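Local coordinates for protein threonine phosphate decarboxylase-like enzyme (Sulfurospirillum multivorans, PDB 6OUX) that catalyses the pyridoxal-phosphate-dependent decarboxylation of L-serine O-phosphate to ethanolamine O-phosphate, a building block of norcobamide, at residues F341-L346 with I352-M357; I368-R373 with M383-I388; P29-L34 with L41-D46. All coordinates share one frame; numbering follows the deposited sequence.

Contact 1 (F341-L346 with I352-M357)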
loop_
_atom_site.group_PDB
_atom_site.type_symbol
_atom_site.label_atom_id
_atom_site.label_comp_id
_atom_site.label_asym_id
_atom_site.label_seq_id
_atom_site.Cartn_x
_atom_site.Cartn_y
_atom_site.Cartn_z
ATOM N N PHE A 341 -32.155 6.207 14.073
ATOM C CA PHE A 341 -32.808 7.439 14.450
ATOM C C PHE A 341 -31.800 8.486 14.885
ATOM O O PHE A 341 -31.867 9.597 14.429
ATOM C CB PHE A 341 -33.779 7.209 15.596
ATOM C CG PHE A 341 -34.304 8.474 16.200
ATOM C CD1 PHE A 341 -35.266 9.254 15.529
ATOM C CD2 PHE A 341 -33.851 8.899 17.436
ATOM C CE1 PHE A 341 -35.700 10.444 16.089
ATOM C CE2 PHE A 341 -34.292 10.085 17.989
ATOM C CZ PHE A 341 -35.198 10.855 17.322
ATOM N N VAL A 342 -30.870 8.094 15.741
ATOM C CA VAL A 342 -29.859 8.985 16.276
ATOM C C VAL A 342 -28.890 9.393 15.200
ATOM O O VAL A 342 -28.594 10.573 15.056
ATOM C CB VAL A 342 -29.167 8.415 17.526
ATOM C CG1 VAL A 342 -28.092 9.351 18.065
ATOM C CG2 VAL A 342 -30.193 8.221 18.577
ATOM N N ILE A 343 -28.419 8.437 14.428
ATOM C CA ILE A 343 -27.491 8.721 13.312
ATOM C C ILE A 343 -28.045 9.678 12.242
ATOM O O ILE A 343 -27.364 10.616 11.817
ATOM C CB ILE A 343 -26.951 7.428 12.732
ATOM C CG1 ILE A 343 -26.104 6.729 13.785
ATOM C CG2 ILE A 343 -26.156 7.638 11.434
ATOM C CD1 ILE A 343 -25.930 5.203 13.557
ATOM N N SER A 344 -29.318 9.501 11.882
ATOM C CA SER A 344 -29.974 10.374 10.942
ATOM C C SER A 344 -30.200 11.782 11.495
ATOM O O SER A 344 -30.005 12.761 10.793
ATOM C CB SER A 344 -31.288 9.736 10.492
ATOM O OG SER A 344 -31.036 8.548 9.813
ATOM N N ALA A 345 -30.591 11.897 12.745
ATOM C CA ALA A 345 -30.786 13.217 13.306
ATOM C C ALA A 345 -29.476 13.973 13.447
ATOM O O ALA A 345 -29.433 15.194 13.177
ATOM C CB ALA A 345 -31.503 13.144 14.651
ATOM N N LEU A 346 -28.405 13.272 13.850
ATOM C CA LEU A 346 -27.088 13.884 13.919
ATOM C C LEU A 346 -26.661 14.405 12.561
ATOM O O LEU A 346 -26.089 15.505 12.470
ATOM C CB LEU A 346 -26.038 12.891 14.451
ATOM C CG LEU A 346 -26.141 12.610 15.959
ATOM C CD1 LEU A 346 -25.445 11.321 16.344
ATOM C CD2 LEU A 346 -25.592 13.786 16.751
ATOM N N ILE A 352 -23.276 15.896 11.930
ATOM C CA ILE A 352 -22.357 15.033 12.684
ATOM C C ILE A 352 -22.542 13.607 12.230
ATOM O O ILE A 352 -23.674 13.106 12.351
ATOM C CB ILE A 352 -22.640 15.151 14.180
ATOM C CG1 ILE A 352 -22.305 16.605 14.650
ATOM C CG2 ILE A 352 -21.798 14.154 14.959
ATOM C CD1 ILE A 352 -22.677 16.935 16.082
ATOM N N TYR A 353 -21.448 12.954 11.763
ATOM C CA TYR A 353 -21.463 11.496 11.401
ATOM C C TYR A 353 -20.838 10.607 12.484
ATOM O O TYR A 353 -19.699 10.854 12.894
ATOM C CB TYR A 353 -20.684 11.263 10.124
ATOM C CG TYR A 353 -21.029 10.030 9.351
ATOM C CD1 TYR A 353 -22.149 9.239 9.657
ATOM C CD2 TYR A 353 -20.263 9.674 8.274
ATOM C CE1 TYR A 353 -22.449 8.096 8.920
ATOM C CE2 TYR A 353 -20.579 8.543 7.539
ATOM C CZ TYR A 353 -21.681 7.774 7.860
ATOM O OH TYR A 353 -21.992 6.646 7.116
ATOM N N VAL A 354 -21.596 9.626 12.971
ATOM C CA VAL A 354 -21.089 8.638 13.937
ATOM C C VAL A 354 -21.400 7.240 13.386
ATOM O O VAL A 354 -22.128 7.112 12.395
ATOM C CB VAL A 354 -21.631 8.833 15.375
ATOM C CG1 VAL A 354 -21.400 10.241 15.848
ATOM C CG2 VAL A 354 -23.116 8.458 15.533
ATOM N N ARG A 355 -20.792 6.211 13.975
ATOM C CA ARG A 355 -20.762 4.860 13.395
ATOM C C ARG A 355 -21.760 3.993 14.163
ATOM O O ARG A 355 -21.711 3.867 15.414
ATOM C CB ARG A 355 -19.282 4.314 13.407
ATOM C CG ARG A 355 -18.974 2.913 12.830
ATOM C CD ARG A 355 -19.524 2.845 11.431
ATOM N NE ARG A 355 -19.116 1.708 10.614
ATOM C CZ ARG A 355 -19.618 0.471 10.691
ATOM N NH1 ARG A 355 -20.469 0.128 11.660
ATOM N NH2 ARG A 355 -19.209 -0.443 9.809
ATOM N N THR A 356 -22.701 3.415 13.443
ATOM C CA THR A 356 -23.555 2.394 14.067
ATOM C C THR A 356 -22.781 1.149 14.543
ATOM O O THR A 356 -21.790 0.708 13.909
ATOM C CB THR A 356 -24.677 1.921 13.133
ATOM O OG1 THR A 356 -25.562 1.097 13.880
ATOM C CG2 THR A 356 -24.175 1.125 11.940
ATOM N N MET A 357 -23.294 0.532 15.617
ATOM C CA MET A 357 -22.813 -0.825 16.007
ATOM C C MET A 357 -23.717 -1.973 15.588
ATOM O O MET A 357 -23.351 -3.154 15.776
ATOM C CB MET A 357 -22.555 -0.894 17.491
ATOM C CG MET A 357 -21.417 0.057 17.828
ATOM S SD MET A 357 -19.687 -0.391 17.628
ATOM C CE MET A 357 -19.240 0.155 16.045
HETATM O O HOH W 1 -24.463 10.493 12.450
#
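Ile343 and Leu346 of helix 339-350 pack onto Ile352, Val354 and Thr356, on the strand that follows the helix. CG2 of Val354 is shared by two residues: CG1 of Ile343 lies 3.9 Å from it and CD1 of Leu346 3.8 Å, the leucine crossing the valine at about a right angle. A chi1 of -53° sets CG1 of the valine anti to its carbonyl carbon and leaves CG2 between backbone N and carbonyl carbon, where both helix side chains meet it. CD1 of Ile343 reaches on to CB of Thr356 at 3.5 Å, while the threonine OG1 turns to the backbone N of Ala358. Cutting Ile343 back to an alanine is likely to leave CB of Thr356 without this apolar neighbour and to open a gap beside the Val354 methyl. Near the end of the helix, CB of Leu346 sits 4.1 Å from CB of Ile352.

Polar bonds join the two backbones. Ile352 N donates to Leu346 O at 2.9 Å, nearly straight at 167° but from above the carbonyl plane. Water 1 bridges the same elements further along: it donates to Ile343 O and to Ile352 O (2.7 Å) and accepts from Val354 N, satisfying three buried backbone atoms.

On the far side of the strand, Arg355, which probably binds O-phospho-L-serine, gives NH1 to Thr356 O and to the carboxylate of Asp359. A helix running directly into a sheet strand, with the probable substrate-binding arginine facing away from it, belongs to the small domain of this aminotransferase-fold enzyme.

Contact 2 (I368-R373 with M383-I388)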
loop_
_atom_site.group_PDB
_atom_site.type_symbol
_atom_site.label_atom_id
_atom_site.label_comp_id
_atom_site.label_asym_id
_atom_site.label_seq_id
_atom_site.Cartn_x
_atom_site.Cartn_y
_atom_site.Cartn_z
ATOM N N ILE A 368 -23.813 3.187 19.337
ATOM C CA ILE A 368 -23.028 3.955 18.401
ATOM C C ILE A 368 -21.589 4.089 18.929
ATOM O O ILE A 368 -21.370 4.183 20.141
ATOM C CB ILE A 368 -23.613 5.348 18.136
ATOM C CG1 ILE A 368 -23.854 6.160 19.421
ATOM C CG2 ILE A 368 -24.913 5.231 17.381
ATOM C CD1 ILE A 368 -24.210 7.610 19.114
ATOM N N ARG A 369 -20.648 4.133 18.016
ATOM C CA ARG A 369 -19.236 4.408 18.346
ATOM C C ARG A 369 -18.896 5.799 17.888
ATOM O O ARG A 369 -19.052 6.114 16.699
ATOM C CB ARG A 369 -18.292 3.439 17.659
ATOM C CG ARG A 369 -16.874 3.459 18.279
ATOM C CD ARG A 369 -15.887 2.800 17.369
ATOM N NE ARG A 369 -15.738 3.472 16.089
ATOM C CZ ARG A 369 -14.969 3.011 15.101
ATOM N NH1 ARG A 369 -14.293 1.903 15.273
ATOM N NH2 ARG A 369 -14.856 3.658 13.964
ATOM N N ILE A 370 -18.399 6.633 18.820
ATOM C CA ILE A 370 -18.052 8.030 18.474
ATOM C C ILE A 370 -16.553 8.277 18.686
ATOM O O ILE A 370 -16.055 8.086 19.756
ATOM C CB ILE A 370 -18.818 9.066 19.358
ATOM C CG1 ILE A 370 -20.311 8.707 19.410
ATOM C CG2 ILE A 370 -18.560 10.488 18.834
ATOM C CD1 ILE A 370 -21.151 9.601 20.300
ATOM N N ALA A 371 -15.867 8.713 17.644
ATOM C CA ALA A 371 -14.447 9.027 17.760
ATOM C C ALA A 371 -14.286 10.365 18.471
ATOM O O ALA A 371 -15.064 11.301 18.209
ATOM C CB ALA A 371 -13.836 9.127 16.376
ATOM N N GLY A 372 -13.296 10.496 19.327
ATOM C CA GLY A 372 -13.093 11.718 20.087
ATOM C C GLY A 372 -12.453 12.705 19.152
ATOM O O GLY A 372 -11.556 12.320 18.377
ATOM N N ARG A 373 -13.010 13.924 19.109
ATOM C CA ARG A 373 -12.481 14.997 18.251
ATOM C C ARG A 373 -11.772 16.116 19.065
ATOM O O ARG A 373 -11.239 15.864 20.159
ATOM C CB ARG A 373 -13.611 15.556 17.368
ATOM C CG ARG A 373 -14.340 14.532 16.532
ATOM C CD ARG A 373 -13.479 13.455 15.918
ATOM N NE ARG A 373 -12.509 13.982 14.981
ATOM C CZ ARG A 373 -11.407 13.332 14.604
ATOM N NH1 ARG A 373 -11.130 12.076 15.059
ATOM N NH2 ARG A 373 -10.578 13.940 13.758
ATOM N N MET A 383 -23.831 18.315 22.838
ATOM C CA MET A 383 -25.008 19.182 22.700
ATOM C C MET A 383 -26.053 18.539 21.813
ATOM O O MET A 383 -27.194 18.407 22.233
ATOM C CB MET A 383 -24.623 20.594 22.195
ATOM C CG MET A 383 -24.219 21.524 23.344
ATOM S SD MET A 383 -23.629 23.212 22.932
ATOM C CE MET A 383 -23.922 23.923 24.554
ATOM N N ALA A 384 -25.637 18.155 20.605
ATOM C CA ALA A 384 -26.497 17.453 19.663
ATOM C C ALA A 384 -27.158 16.221 20.228
ATOM O O ALA A 384 -28.407 16.100 20.148
ATOM C CB ALA A 384 -25.752 17.113 18.408
ATOM N N LEU A 385 -26.380 15.342 20.842
ATOM C CA LEU A 385 -26.951 14.161 21.531
ATOM C C LEU A 385 -27.969 14.481 22.615
ATOM O O LEU A 385 -28.990 13.754 22.764
ATOM C CB LEU A 385 -25.867 13.241 22.145
ATOM C CG LEU A 385 -25.070 12.454 21.118
ATOM C CD1 LEU A 385 -23.845 11.845 21.802
ATOM C CD2 LEU A 385 -25.865 11.407 20.379
ATOM N N LYS A 386 -27.700 15.513 23.396
ATOM C CA LYS A 386 -28.585 15.799 24.541
ATOM C C LYS A 386 -29.991 16.218 24.029
ATOM O O LYS A 386 -31.007 15.796 24.534
ATOM C CB LYS A 386 -28.015 16.892 25.462
ATOM C CG LYS A 386 -27.212 16.352 26.612
ATOM C CD LYS A 386 -26.984 17.431 27.650
ATOM C CE LYS A 386 -25.936 17.039 28.693
ATOM N NZ LYS A 386 -24.981 18.181 28.761
ATOM N N SER A 387 -29.980 17.030 23.001
ATOM C CA SER A 387 -31.149 17.521 22.356
ATOM C C SER A 387 -31.940 16.417 21.635
ATOM O O SER A 387 -33.142 16.319 21.824
ATOM C CB SER A 387 -30.755 18.612 21.365
ATOM O OG SER A 387 -31.687 18.669 20.297
ATOM N N ILE A 388 -31.254 15.612 20.823
ATOM C CA ILE A 388 -31.847 14.464 20.148
ATOM C C ILE A 388 -32.411 13.440 21.108
ATOM O O ILE A 388 -33.442 12.844 20.809
ATOM C CB ILE A 388 -30.839 13.752 19.204
ATOM C CG1 ILE A 388 -30.466 14.670 18.039
ATOM C CG2 ILE A 388 -31.433 12.467 18.691
ATOM C CD1 ILE A 388 -29.248 14.252 17.239
#
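Ile370 and Leu385 mark the closest backbone approach of strand 367-371 and helix 375-388, with their CA atoms 11.2 Å apart. At that spacing the main chains do not meet, and side chains bridge the interval. Those of Ile368 and Ile370, two residues apart on the strand, both leave the backbone toward the helix, and Leu385 leaves its helix toward them.

The main meeting is tip to tip: CD1 of Ile370 lies 3.8 Å from CD1 of Leu385. The isoleucine has CG1 anti to its carbonyl carbon (chi1 -48°) and the outer chain extended (chi2 177°), which carries CD1 out to the leucine. The other leucine branch, CD2, approaches CD1 of Ile368 more loosely, at 4.3 Å, so the forked end of Leu385 serves both isoleucines. All three residues are buried, and Leu331 of the adjoining strand 328-332 touches each of them.

Between the two isoleucines, Arg369 points away from the helix; its NH1 donates to Asn181 O, its NH2 to Cys48 O, and it makes a cation-pi contact with Phe131. One strand therefore has an apolar face against a helix and a probable O-phospho-L-serine-binding arginine on its other face, the layered alpha/beta construction of the small domain in fold-type I PLP enzymes.

Contact 3 (P29-L34 with L41-D46)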
loop_
_atom_site.group_PDB
_atom_site.type_symbol
_atom_site.label_atom_id
_atom_site.label_comp_id
_atom_site.label_asym_id
_atom_site.label_seq_id
_atom_site.Cartn_x
_atom_site.Cartn_y
_atom_site.Cartn_z
ATOM N N PRO A 29 -22.781 3.783 5.751
ATOM C CA PRO A 29 -22.285 3.829 4.350
ATOM C C PRO A 29 -21.080 4.756 4.097
ATOM O O PRO A 29 -20.735 5.614 4.952
ATOM C CB PRO A 29 -23.498 4.304 3.570
ATOM C CG PRO A 29 -24.358 5.037 4.585
ATOM C CD PRO A 29 -24.147 4.309 5.881
ATOM N N SER A 30 -20.475 4.605 2.922
ATOM C CA SER A 30 -19.274 5.334 2.584
ATOM C C SER A 30 -19.621 6.762 2.425
ATOM O O SER A 30 -20.732 7.069 2.050
ATOM C CB SER A 30 -18.667 4.831 1.263
ATOM O OG SER A 30 -19.252 5.487 0.141
ATOM N N MET A 31 -18.664 7.640 2.689
ATOM C CA MET A 31 -18.817 9.075 2.458
ATOM C C MET A 31 -19.072 9.482 1.008
ATOM O O MET A 31 -19.772 10.466 0.754
ATOM C CB MET A 31 -17.570 9.831 2.899
ATOM C CG MET A 31 -17.914 11.170 3.481
ATOM S SD MET A 31 -18.458 11.003 5.195
ATOM C CE MET A 31 -17.479 12.334 5.839
ATOM N N GLU A 32 -18.470 8.761 0.078
ATOM C CA GLU A 32 -18.661 9.007 -1.348
ATOM C C GLU A 32 -20.122 8.711 -1.732
ATOM O O GLU A 32 -20.713 9.424 -2.540
ATOM C CB GLU A 32 -17.688 8.136 -2.152
ATOM C CG GLU A 32 -16.205 8.416 -1.858
ATOM C CD GLU A 32 -15.543 7.507 -0.810
ATOM O OE1 GLU A 32 -16.233 7.000 0.111
ATOM O OE2 GLU A 32 -14.304 7.311 -0.902
ATOM N N ASP A 33 -20.700 7.687 -1.092
ATOM C CA ASP A 33 -22.104 7.270 -1.315
ATOM C C ASP A 33 -23.197 8.217 -0.779
ATOM O O ASP A 33 -24.306 8.264 -1.336
ATOM C CB ASP A 33 -22.326 5.864 -0.739
ATOM C CG ASP A 33 -21.921 4.765 -1.708
ATOM O OD1 ASP A 33 -21.447 5.109 -2.814
ATOM O OD2 ASP A 33 -22.096 3.571 -1.378
ATOM N N LEU A 34 -22.890 8.917 0.320
ATOM C CA LEU A 34 -23.783 9.905 0.927
ATOM C C LEU A 34 -23.820 11.197 0.121
ATOM O O LEU A 34 -24.858 11.824 0.030
ATOM C CB LEU A 34 -23.307 10.268 2.343
ATOM C CG LEU A 34 -23.590 9.401 3.574
ATOM C CD1 LEU A 34 -22.963 10.078 4.790
ATOM C CD2 LEU A 34 -25.082 9.182 3.802
ATOM N N LEU A 41 -26.291 17.457 1.572
ATOM C CA LEU A 41 -25.932 17.107 2.979
ATOM C C LEU A 41 -24.522 17.557 3.310
ATOM O O LEU A 41 -23.567 17.035 2.748
ATOM C CB LEU A 41 -25.989 15.582 3.197
ATOM C CG LEU A 41 -25.636 15.011 4.564
ATOM C CD1 LEU A 41 -26.536 15.524 5.665
ATOM C CD2 LEU A 41 -25.724 13.501 4.489
ATOM N N GLU A 42 -24.372 18.481 4.227
ATOM C CA GLU A 42 -23.009 18.893 4.596
ATOM C C GLU A 42 -22.557 18.193 5.870
ATOM O O GLU A 42 -23.219 18.272 6.909
ATOM C CB GLU A 42 -22.864 20.417 4.668
ATOM C CG GLU A 42 -23.065 21.109 6.023
ATOM C CD GLU A 42 -22.807 22.630 5.920
ATOM O OE1 GLU A 42 -22.092 23.049 4.960
ATOM O OE2 GLU A 42 -23.309 23.392 6.793
ATOM N N ILE A 43 -21.464 17.462 5.763
ATOM C CA ILE A 43 -20.902 16.818 6.940
ATOM C C ILE A 43 -19.969 17.836 7.593
ATOM O O ILE A 43 -18.975 18.195 7.012
ATOM C CB ILE A 43 -20.083 15.557 6.625
ATOM C CG1 ILE A 43 -20.850 14.603 5.721
ATOM C CG2 ILE A 43 -19.659 14.897 7.948
ATOM C CD1 ILE A 43 -22.123 14.088 6.316
ATOM N N LYS A 44 -20.287 18.294 8.790
ATOM C CA LYS A 44 -19.402 19.256 9.493
ATOM C C LYS A 44 -18.395 18.603 10.463
ATOM O O LYS A 44 -17.287 19.127 10.659
ATOM C CB LYS A 44 -20.253 20.277 10.278
ATOM C CG LYS A 44 -21.096 21.215 9.413
ATOM C CD LYS A 44 -22.245 21.831 10.228
ATOM C CE LYS A 44 -22.430 23.311 9.974
ATOM N NZ LYS A 44 -23.679 23.774 10.651
ATOM N N ILE A 45 -18.821 17.510 11.127
ATOM C CA ILE A 45 -17.959 16.774 12.052
ATOM C C ILE A 45 -18.041 15.314 11.659
ATOM O O ILE A 45 -19.125 14.710 11.749
ATOM C CB ILE A 45 -18.402 16.959 13.527
ATOM C CG1 ILE A 45 -18.292 18.424 13.928
ATOM C CG2 ILE A 45 -17.549 16.082 14.452
ATOM C CD1 ILE A 45 -18.958 18.704 15.258
ATOM N N ASP A 46 -16.911 14.738 11.263
ATOM C CA ASP A 46 -16.881 13.312 10.996
ATOM C C ASP A 46 -16.321 12.678 12.241
ATOM O O ASP A 46 -15.109 12.757 12.513
ATOM C CB ASP A 46 -16.020 12.999 9.753
ATOM C CG ASP A 46 -15.917 11.502 9.450
ATOM O OD1 ASP A 46 -16.409 10.592 10.213
ATOM O OD2 ASP A 46 -15.332 11.231 8.371
#
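Helix 31-37 and the edge strand 45-46 are joined by a loop in the N-terminal part of the enzyme, and the two sides pack through Met31 and Leu34 on one and Leu41, Ile43 and Asp46 on the other. Ser30 is the N-cap of the helix: its OG accepts from Asp33 N at 2.9 Å. Met31, the first residue of the helix, and Leu34, one turn on, both point toward 41-46.

The methionine does so with a chain bent at chi2 and chi3 (80° and 134°), which brings its methyl CE against two partners. CE lies 4.0 Å from CG2 of Ile43, the two side chains crossing at a slant, and 3.5 Å from OD2 of Asp46, past which Met31 runs in the opposite direction. That carboxylate oxygen takes its hydrogen bond from His27 NE2, while OD1 accepts from Cys48 N, so the methyl packs beside a group already held at both oxygens.

Leu34 fits more loosely, its CD1 standing 4.4 Å from CD2 of Leu41 and equally far from CD1 of Ile43.

Tyr353 of the neighbouring strand 352-356 is touched by both Met31 and Leu34 and donates its hydroxyl to Pro29 O. Phe17 of helix 11-19 packs on Pro29 and Leu34, and Ile45 turns instead to Ile352 and to helix 375-388.

Overall arrangement
From the N terminus, contact 3 comes first, closing the turn between helix 31-37 and the edge strand 45-46. The chain then runs through the seven-stranded sheet before returning for contact 1, which closes the short connection from helix 339-350 into strand 352-356, and contact 2, which closes the turn from strand 367-371 into helix 375-388. The three follow in series, none nested or crossed. Space brings them together: strands 45-46, 352-356 and 367-371 are consecutive neighbours in the five-stranded sheet, through Tyr353 N to Ile45 O and Arg369 N to Arg355 O. The helices of contacts 1 and 2 also touch, Ile388 packing on Ala345 and Leu346.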